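MJ fibrillarin homologue (Methanocaldococcus jannaschii, PDB 1FBN) probably methylates ribose 2'-hydroxyls of rRNA and tRNA with S-adenosyl-L-methionine, at sites chosen by a guide RNA in box C/D particles. Local coordinates at residues 57-62 and 220-225; 146-151 and 173-178. All coordinates share one frame; numbering follows the deposited sequence.

Interaction 1. Residues 57-62 and 220-225; sequences SKLAAA and HVMFVG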
ATOM      1  N   SER A  57       4.041  -5.250   6.961  1.00 22.90           N
ATOM      2  CA  SER A  57       3.484  -4.386   5.925  1.00 19.47           C
ATOM      3  C   SER A  57       4.578  -3.669   5.134  1.00 19.52           C
ATOM      4  O   SER A  57       5.338  -2.875   5.689  1.00 18.84           O
ATOM      5  CB  SER A  57       2.538  -3.360   6.558  1.00 17.82           C
ATOM      6  OG  SER A  57       2.053  -2.428   5.601  1.00 19.52           O
ATOM      7  N   LYS A  58       4.636  -3.935   3.832  1.00 17.28           N
ATOM      8  CA  LYS A  58       5.636  -3.321   2.962  1.00 18.99           C
ATOM      9  C   LYS A  58       5.503  -1.794   2.885  1.00 20.50           C
ATOM     10  O   LYS A  58       6.498  -1.089   2.687  1.00 19.51           O
ATOM     11  CB  LYS A  58       5.573  -3.924   1.555  1.00 18.86           C
ATOM     12  CG  LYS A  58       5.904  -5.408   1.494  1.00 19.49           C
ATOM     13  CD  LYS A  58       5.931  -5.910   0.056  1.00 22.81           C
ATOM     14  CE  LYS A  58       5.993  -7.425   0.003  1.00 24.75           C
ATOM     15  NZ  LYS A  58       4.767  -8.032   0.607  1.00 28.58           N
ATOM     16  N   LEU A  59       4.276  -1.291   3.024  1.00 18.24           N
ATOM     17  CA  LEU A  59       4.037   0.150   2.987  1.00 17.57           C
ATOM     18  C   LEU A  59       4.618   0.787   4.256  1.00 17.64           C
ATOM     19  O   LEU A  59       5.253   1.844   4.191  1.00 16.91           O
ATOM     20  CB  LEU A  59       2.540   0.443   2.847  1.00 16.74           C
ATOM     21  CG  LEU A  59       2.131   1.910   2.714  1.00 16.72           C
ATOM     22  CD1 LEU A  59       2.961   2.600   1.638  1.00 17.83           C
ATOM     23  CD2 LEU A  59       0.648   2.001   2.395  1.00 16.86           C
ATOM     24  N   ALA A  60       4.434   0.127   5.401  1.00 17.18           N
ATOM     25  CA  ALA A  60       4.990   0.621   6.663  1.00 16.67           C
ATOM     26  C   ALA A  60       6.517   0.592   6.569  1.00 17.36           C
ATOM     27  O   ALA A  60       7.193   1.513   7.024  1.00 17.88           O
ATOM     28  CB  ALA A  60       4.525  -0.234   7.828  1.00 16.51           C
ATOM     29  N   ALA A  61       7.050  -0.466   5.960  1.00 16.02           N
ATOM     30  CA  ALA A  61       8.490  -0.626   5.780  1.00 15.68           C
ATOM     31  C   ALA A  61       9.059   0.519   4.944  1.00 16.68           C
ATOM     32  O   ALA A  61      10.123   1.054   5.259  1.00 15.98           O
ATOM     33  CB  ALA A  61       8.791  -1.965   5.116  1.00 16.23           C
ATOM     34  N   ALA A  62       8.334   0.891   3.888  1.00 16.65           N
ATOM     35  CA  ALA A  62       8.745   1.970   2.997  1.00 16.81           C
ATOM     36  C   ALA A  62       8.791   3.293   3.749  1.00 18.28           C
ATOM     37  O   ALA A  62       9.735   4.067   3.589  1.00 18.22           O
ATOM     38  CB  ALA A  62       7.804   2.065   1.801  1.00 16.81           C
ATOM     39  N   HIS A 220      13.675  -5.923  -2.336  1.00 26.48           N
ATOM     40  CA  HIS A 220      12.349  -5.354  -2.570  1.00 25.33           C
ATOM     41  C   HIS A 220      12.508  -3.837  -2.580  1.00 23.79           C
ATOM     42  O   HIS A 220      13.185  -3.274  -1.713  1.00 22.28           O
ATOM     43  CB  HIS A 220      11.382  -5.709  -1.436  1.00 26.47           C
ATOM     44  CG  HIS A 220      10.704  -7.033  -1.588  1.00 28.28           C
ATOM     45  ND1 HIS A 220      11.364  -8.233  -1.437  1.00 30.89           N
ATOM     46  CD2 HIS A 220       9.408  -7.344  -1.826  1.00 28.24           C
ATOM     47  CE1 HIS A 220      10.503  -9.226  -1.569  1.00 30.12           C
ATOM     48  NE2 HIS A 220       9.310  -8.713  -1.807  1.00 29.89           N
ATOM     49  N   VAL A 221      11.878  -3.181  -3.552  1.00 22.02           N
ATOM     50  CA  VAL A 221      11.927  -1.722  -3.665  1.00 20.13           C
ATOM     51  C   VAL A 221      10.535  -1.168  -3.941  1.00 19.19           C
ATOM     52  O   VAL A 221       9.816  -1.686  -4.794  1.00 21.74           O
ATOM     53  CB  VAL A 221      12.870  -1.259  -4.809  1.00 20.45           C
ATOM     54  CG1 VAL A 221      12.730   0.235  -5.040  1.00 18.10           C
ATOM     55  CG2 VAL A 221      14.313  -1.594  -4.476  1.00 20.26           C
HETATM   56  N   MSE A 222      10.147  -0.141  -3.189  1.00 17.62           N
HETATM   57  CA  MSE A 222       8.851   0.507  -3.369  1.00 17.54           C
HETATM   58  C   MSE A 222       9.032   1.679  -4.336  1.00 17.59           C
HETATM   59  O   MSE A 222       9.821   2.592  -4.085  1.00 19.49           O
HETATM   60  CB  MSE A 222       8.307   1.016  -2.022  1.00 16.71           C
HETATM   61  CG  MSE A 222       6.957   1.741  -2.080  1.00 17.41           C
HETATM   62 SE   MSE A 222       5.525   0.685  -2.439  1.00 10.94          SE
HETATM   63  CE  MSE A 222       5.142   0.117  -0.824  1.00 19.63           C
ATOM     64  N   PHE A 223       8.347   1.616  -5.469  1.00 17.32           N
ATOM     65  CA  PHE A 223       8.399   2.685  -6.458  1.00 19.00           C
ATOM     66  C   PHE A 223       7.121   3.513  -6.360  1.00 18.99           C
ATOM     67  O   PHE A 223       6.040   2.979  -6.094  1.00 16.20           O
ATOM     68  CB  PHE A 223       8.508   2.121  -7.885  1.00 21.94           C
ATOM     69  CG  PHE A 223       9.858   1.548  -8.221  1.00 24.97           C
ATOM     70  CD1 PHE A 223      10.878   2.371  -8.698  1.00 27.80           C
ATOM     71  CD2 PHE A 223      10.105   0.186  -8.081  1.00 25.39           C
ATOM     72  CE1 PHE A 223      12.126   1.844  -9.033  1.00 29.54           C
ATOM     73  CE2 PHE A 223      11.351  -0.353  -8.413  1.00 28.43           C
ATOM     74  CZ  PHE A 223      12.362   0.479  -8.890  1.00 30.11           C
ATOM     75  N   VAL A 224       7.265   4.825  -6.520  1.00 16.72           N
ATOM     76  CA  VAL A 224       6.128   5.735  -6.506  1.00 15.96           C
ATOM     77  C   VAL A 224       6.276   6.615  -7.741  1.00 18.28           C
ATOM     78  O   VAL A 224       7.353   7.154  -8.007  1.00 18.30           O
ATOM     79  CB  VAL A 224       6.090   6.618  -5.240  1.00 17.16           C
ATOM     80  CG1 VAL A 224       4.903   7.568  -5.305  1.00 16.91           C
ATOM     81  CG2 VAL A 224       5.994   5.756  -3.983  1.00 15.98           C
ATOM     82  N   GLY A 225       5.208   6.718  -8.523  1.00 18.20           N
ATOM     83  CA  GLY A 225       5.257   7.533  -9.721  1.00 18.58           C
ATOM     84  C   GLY A 225       3.954   8.250  -9.998  1.00 21.47           C
ATOM     85  O   GLY A 225       2.888   7.797  -9.575  1.00 20.47           O
TER

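Interaction 2. Residues 146-151 and 173-178; sequences VIYEDV and YGMIAI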
ATOM      1  N   VAL A 146      -5.050   6.802  -6.322  1.00 20.38           N
ATOM      2  CA  VAL A 146      -3.848   6.016  -6.105  1.00 20.24           C
ATOM      3  C   VAL A 146      -4.072   4.529  -6.361  1.00 18.38           C
ATOM      4  O   VAL A 146      -5.154   3.996  -6.120  1.00 16.36           O
ATOM      5  CB  VAL A 146      -3.355   6.159  -4.624  1.00 20.76           C
ATOM      6  CG1 VAL A 146      -2.079   5.348  -4.394  1.00 23.80           C
ATOM      7  CG2 VAL A 146      -3.121   7.621  -4.268  1.00 20.75           C
ATOM      8  N   ILE A 147      -3.056   3.881  -6.913  1.00 18.74           N
ATOM      9  CA  ILE A 147      -3.098   2.442  -7.119  1.00 18.97           C
ATOM     10  C   ILE A 147      -1.920   1.919  -6.307  1.00 19.29           C
ATOM     11  O   ILE A 147      -0.804   2.437  -6.419  1.00 20.06           O
ATOM     12  CB  ILE A 147      -2.901   2.023  -8.595  1.00 18.86           C
ATOM     13  CG1 ILE A 147      -4.110   2.434  -9.440  1.00 19.77           C
ATOM     14  CG2 ILE A 147      -2.724   0.508  -8.681  1.00 18.37           C
ATOM     15  CD1 ILE A 147      -3.988   2.052 -10.907  1.00 21.22           C
ATOM     16  N   TYR A 148      -2.195   0.972  -5.417  1.00 17.62           N
ATOM     17  CA  TYR A 148      -1.154   0.356  -4.605  1.00 15.99           C
ATOM     18  C   TYR A 148      -1.071  -1.087  -5.075  1.00 17.25           C
ATOM     19  O   TYR A 148      -2.067  -1.808  -5.038  1.00 16.40           O
ATOM     20  CB  TYR A 148      -1.507   0.395  -3.112  1.00 17.80           C
ATOM     21  CG  TYR A 148      -0.464  -0.267  -2.234  1.00 18.29           C
ATOM     22  CD1 TYR A 148       0.619   0.461  -1.731  1.00 20.08           C
ATOM     23  CD2 TYR A 148      -0.538  -1.631  -1.932  1.00 18.46           C
ATOM     24  CE1 TYR A 148       1.604  -0.151  -0.952  1.00 19.87           C
ATOM     25  CE2 TYR A 148       0.441  -2.254  -1.153  1.00 18.93           C
ATOM     26  CZ  TYR A 148       1.508  -1.506  -0.668  1.00 20.00           C
ATOM     27  OH  TYR A 148       2.475  -2.107   0.102  1.00 18.80           O
ATOM     28  N   GLU A 149       0.117  -1.504  -5.503  1.00 15.35           N
ATOM     29  CA  GLU A 149       0.307  -2.861  -5.991  1.00 14.62           C
ATOM     30  C   GLU A 149       1.390  -3.651  -5.261  1.00 16.14           C
ATOM     31  O   GLU A 149       2.504  -3.169  -5.057  1.00 18.44           O
ATOM     32  CB  GLU A 149       0.598  -2.840  -7.488  1.00 15.36           C
ATOM     33  CG  GLU A 149       0.777  -4.221  -8.086  1.00 16.87           C
ATOM     34  CD  GLU A 149       0.969  -4.198  -9.583  1.00 18.71           C
ATOM     35  OE1 GLU A 149       0.499  -3.242 -10.232  1.00 19.38           O
ATOM     36  OE2 GLU A 149       1.579  -5.146 -10.114  1.00 17.69           O
ATOM     37  N   ASP A 150       1.050  -4.886  -4.908  1.00 16.41           N
ATOM     38  CA  ASP A 150       1.947  -5.803  -4.213  1.00 18.22           C
ATOM     39  C   ASP A 150       1.712  -7.216  -4.767  1.00 19.11           C
ATOM     40  O   ASP A 150       1.098  -8.065  -4.114  1.00 20.64           O
ATOM     41  CB  ASP A 150       1.682  -5.759  -2.696  1.00 17.05           C
ATOM     42  CG  ASP A 150       2.616  -6.669  -1.891  1.00 21.34           C
ATOM     43  OD1 ASP A 150       3.675  -7.087  -2.398  1.00 22.33           O
ATOM     44  OD2 ASP A 150       2.290  -6.962  -0.720  1.00 24.42           O
ATOM     45  N   VAL A 151       2.151  -7.439  -6.002  1.00 19.61           N
ATOM     46  CA  VAL A 151       2.006  -8.743  -6.636  1.00 20.11           C
ATOM     47  C   VAL A 151       3.370  -9.185  -7.156  1.00 21.21           C
ATOM     48  O   VAL A 151       3.993  -8.506  -7.979  1.00 20.13           O
ATOM     49  CB  VAL A 151       0.893  -8.760  -7.754  1.00 23.92           C
ATOM     50  CG1 VAL A 151       0.005  -7.537  -7.657  1.00 22.98           C
ATOM     51  CG2 VAL A 151       1.468  -8.922  -9.151  1.00 24.88           C
ATOM     52  N   TYR A 173      -1.355   8.780  -8.570  1.00 19.05           N
ATOM     53  CA  TYR A 173      -0.122   8.068  -8.253  1.00 18.33           C
ATOM     54  C   TYR A 173      -0.192   6.552  -8.273  1.00 19.87           C
ATOM     55  O   TYR A 173      -1.214   5.947  -7.928  1.00 19.15           O
ATOM     56  CB  TYR A 173       0.387   8.487  -6.871  1.00 19.54           C
ATOM     57  CG  TYR A 173       0.876   9.906  -6.782  1.00 21.27           C
ATOM     58  CD1 TYR A 173      -0.021  10.969  -6.705  1.00 21.70           C
ATOM     59  CD2 TYR A 173       2.237  10.189  -6.771  1.00 22.23           C
ATOM     60  CE1 TYR A 173       0.424  12.283  -6.624  1.00 23.18           C
ATOM     61  CE2 TYR A 173       2.695  11.503  -6.687  1.00 23.83           C
ATOM     62  CZ  TYR A 173       1.782  12.542  -6.619  1.00 23.82           C
ATOM     63  OH  TYR A 173       2.224  13.841  -6.580  1.00 25.33           O
ATOM     64  N   GLY A 174       0.942   5.954  -8.629  1.00 18.84           N
ATOM     65  CA  GLY A 174       1.066   4.514  -8.650  1.00 17.40           C
ATOM     66  C   GLY A 174       2.131   4.130  -7.636  1.00 18.40           C
ATOM     67  O   GLY A 174       3.231   4.690  -7.650  1.00 18.92           O
HETATM   68  N   MSE A 175       1.773   3.253  -6.699  1.00 15.99           N
HETATM   69  CA  MSE A 175       2.703   2.771  -5.680  1.00 16.32           C
HETATM   70  C   MSE A 175       2.867   1.276  -5.939  1.00 15.95           C
HETATM   71  O   MSE A 175       1.882   0.543  -5.967  1.00 16.33           O
HETATM   72  CB  MSE A 175       2.143   2.996  -4.268  1.00 13.92           C
HETATM   73  CG  MSE A 175       1.890   4.451  -3.904  1.00 14.66           C
HETATM   74 SE   MSE A 175       1.396   4.683  -2.172  1.00 12.76          SE
HETATM   75  CE  MSE A 175       2.998   4.761  -1.383  1.00 17.70           C
ATOM     76  N   ILE A 176       4.097   0.826  -6.158  1.00 16.14           N
ATOM     77  CA  ILE A 176       4.324  -0.589  -6.431  1.00 15.29           C
ATOM     78  C   ILE A 176       5.550  -1.164  -5.718  1.00 15.65           C
ATOM     79  O   ILE A 176       6.663  -0.639  -5.831  1.00 15.41           O
ATOM     80  CB  ILE A 176       4.407  -0.855  -7.973  1.00 16.78           C
ATOM     81  CG1 ILE A 176       4.501  -2.356  -8.266  1.00 16.03           C
ATOM     82  CG2 ILE A 176       5.590  -0.110  -8.591  1.00 17.46           C
ATOM     83  CD1 ILE A 176       4.493  -2.695  -9.739  1.00 17.70           C
ATOM     84  N   ALA A 177       5.316  -2.215  -4.936  1.00 14.33           N
ATOM     85  CA  ALA A 177       6.378  -2.902  -4.210  1.00 15.38           C
ATOM     86  C   ALA A 177       6.868  -4.020  -5.123  1.00 16.72           C
ATOM     87  O   ALA A 177       6.134  -4.960  -5.413  1.00 16.79           O
ATOM     88  CB  ALA A 177       5.845  -3.476  -2.903  1.00 15.85           C
ATOM     89  N   ILE A 178       8.107  -3.905  -5.586  1.00 17.76           N
ATOM     90  CA  ILE A 178       8.676  -4.888  -6.495  1.00 17.49           C
ATOM     91  C   ILE A 178       9.715  -5.824  -5.881  1.00 19.82           C
ATOM     92  O   ILE A 178      10.712  -5.385  -5.305  1.00 17.63           O
ATOM     93  CB  ILE A 178       9.297  -4.197  -7.731  1.00 17.08           C
ATOM     94  CG1 ILE A 178       8.238  -3.352  -8.447  1.00 17.47           C
ATOM     95  CG2 ILE A 178       9.881  -5.236  -8.685  1.00 16.09           C
ATOM     96  CD1 ILE A 178       8.721  -2.696  -9.731  1.00 15.72           C
TER
HETATM   97  O   HOH W   1       4.933  -7.130  -4.773  1.00 64.27           O
HETATM   98  O   HOH W   2       4.010  -5.461  -7.145  1.00 16.49           O

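Interaction 1. Residues 57-62 and 220-225
Met222, modelled as selenomethionine, sets its CG opposite the backbone N (chi1 179°) and then folds at both later torsions, which carries its methyl CE to the foot of helix 58-64, against Lys58 and Leu59. Here a helix packs on one face of the seven-stranded mixed sheet of the Rossmann-like methyltransferase fold, on the antiparallel strand 220-227. The two segments cross nearly at right angles (80°), their axes 9.2 Å apart. A long, flexible, apolar chain suits such a distance. Its CE lies 4.0 Å from Lys58 O and 4.1 Å from Leu59 CD1, while one helical turn further on Ala62 CB sits 4.0 Å from Met222 CG. Alanine, with a single methyl, lets the backbones approach here to 6.5 Å between Ala62 CA and Met222 CA, the nearest CA pair of the two segments. Leu59 also touches Met175 of strand 172-179 and Trp52 of a loop; one leucine thereby meets two neighbouring strands beneath the helix. At the start of the helix Ser57 serves as N-cap: its OG accepts a weak bond from Ala60 N and also hydrogen-bonds Thr88 OG1, tying the helix start to a residue predicted to bind S-adenosyl-L-methionine. Lys58 reaches out alongside the start of strand 220-227, its aliphatic chain extended until a bend at the last torsion, and its NZ forms a salt bridge with Asp150. His220 ND1 is bonded to Lys218 O. What Lys58 offers the imidazole is a methylene, placed obliquely to the ring, with Lys58 CE 3.9 Å from His220 CD2.

Interaction 2. Residues 146-151 and 173-178
Glu149 and Ile176 are neighbours on adjacent parallel strands, their side chains side by side on the same face of the sheet. The backbones are joined by four hydrogen bonds that alternate in direction: Ile147 N to Tyr173 O, Met175 N to Ile147 O (2.7 Å), Glu149 N to Met175 O, and Ala177 N to Glu149 O (3.0 Å). With its first torsion anti (chi1 -179°) and the chain extended beyond, Glu149 runs along its neighbour: Glu149 CB lies 3.9 Å from Met175 O, Glu149 CG 4.2 Å from Ile176 CG1, Glu149 CD and OE2 both 3.8 Å from Ile176 CD1, and Glu149 OE1 4.1 Å from that methyl. Its methylenes suit the apolar neighbour, and the side chain also touches Gln156 and Leu160 of helix 156-167. Shortened to an alanine, the residue would keep CB beside Ile176 CG1 but would probably leave Ile176 CD1 without the carboxylate and open a gap toward that helix. On the other face Tyr148 CD1 packs 3.9 Å from Met175 CB. Beta-branched Val146, Ile147 and Ile176 and aromatic Tyr148 suit the extended backbone. At Asp150, one water lies within bonding reach of Asp150 OD1 and Ala177 O; a second accepts from Val151 N and lies near the same carbonyl. Strands 144-149 and 172-179, connected through helix 156-167, form a beta-alpha-beta crossover of the Rossmann-like fold, with Asp150 and Val151, predicted S-adenosyl-L-methionine ligands, at the C-terminal edge of the parallel strands.

Both contacts are buried and share the seven-stranded sheet, in which strand 172-179 of interaction 2 lies next to strand 220-227 of interaction 1. Interaction 2 joins two parallel strands in the middle of the sheet, chiefly by backbone hydrogen bonds and with more than twice the buried surface. Interaction 1 lays a helix over one face and works by side-chain packing alone, with no hydrogen bond between its segments. The two meet directly: Phe223 N probably bonds to Ile176 O, and Met222 CE packs on Tyr148 CE1. The lysine of the helix in interaction 1 also finds its charged partner in interaction 2, at the predicted cofactor site.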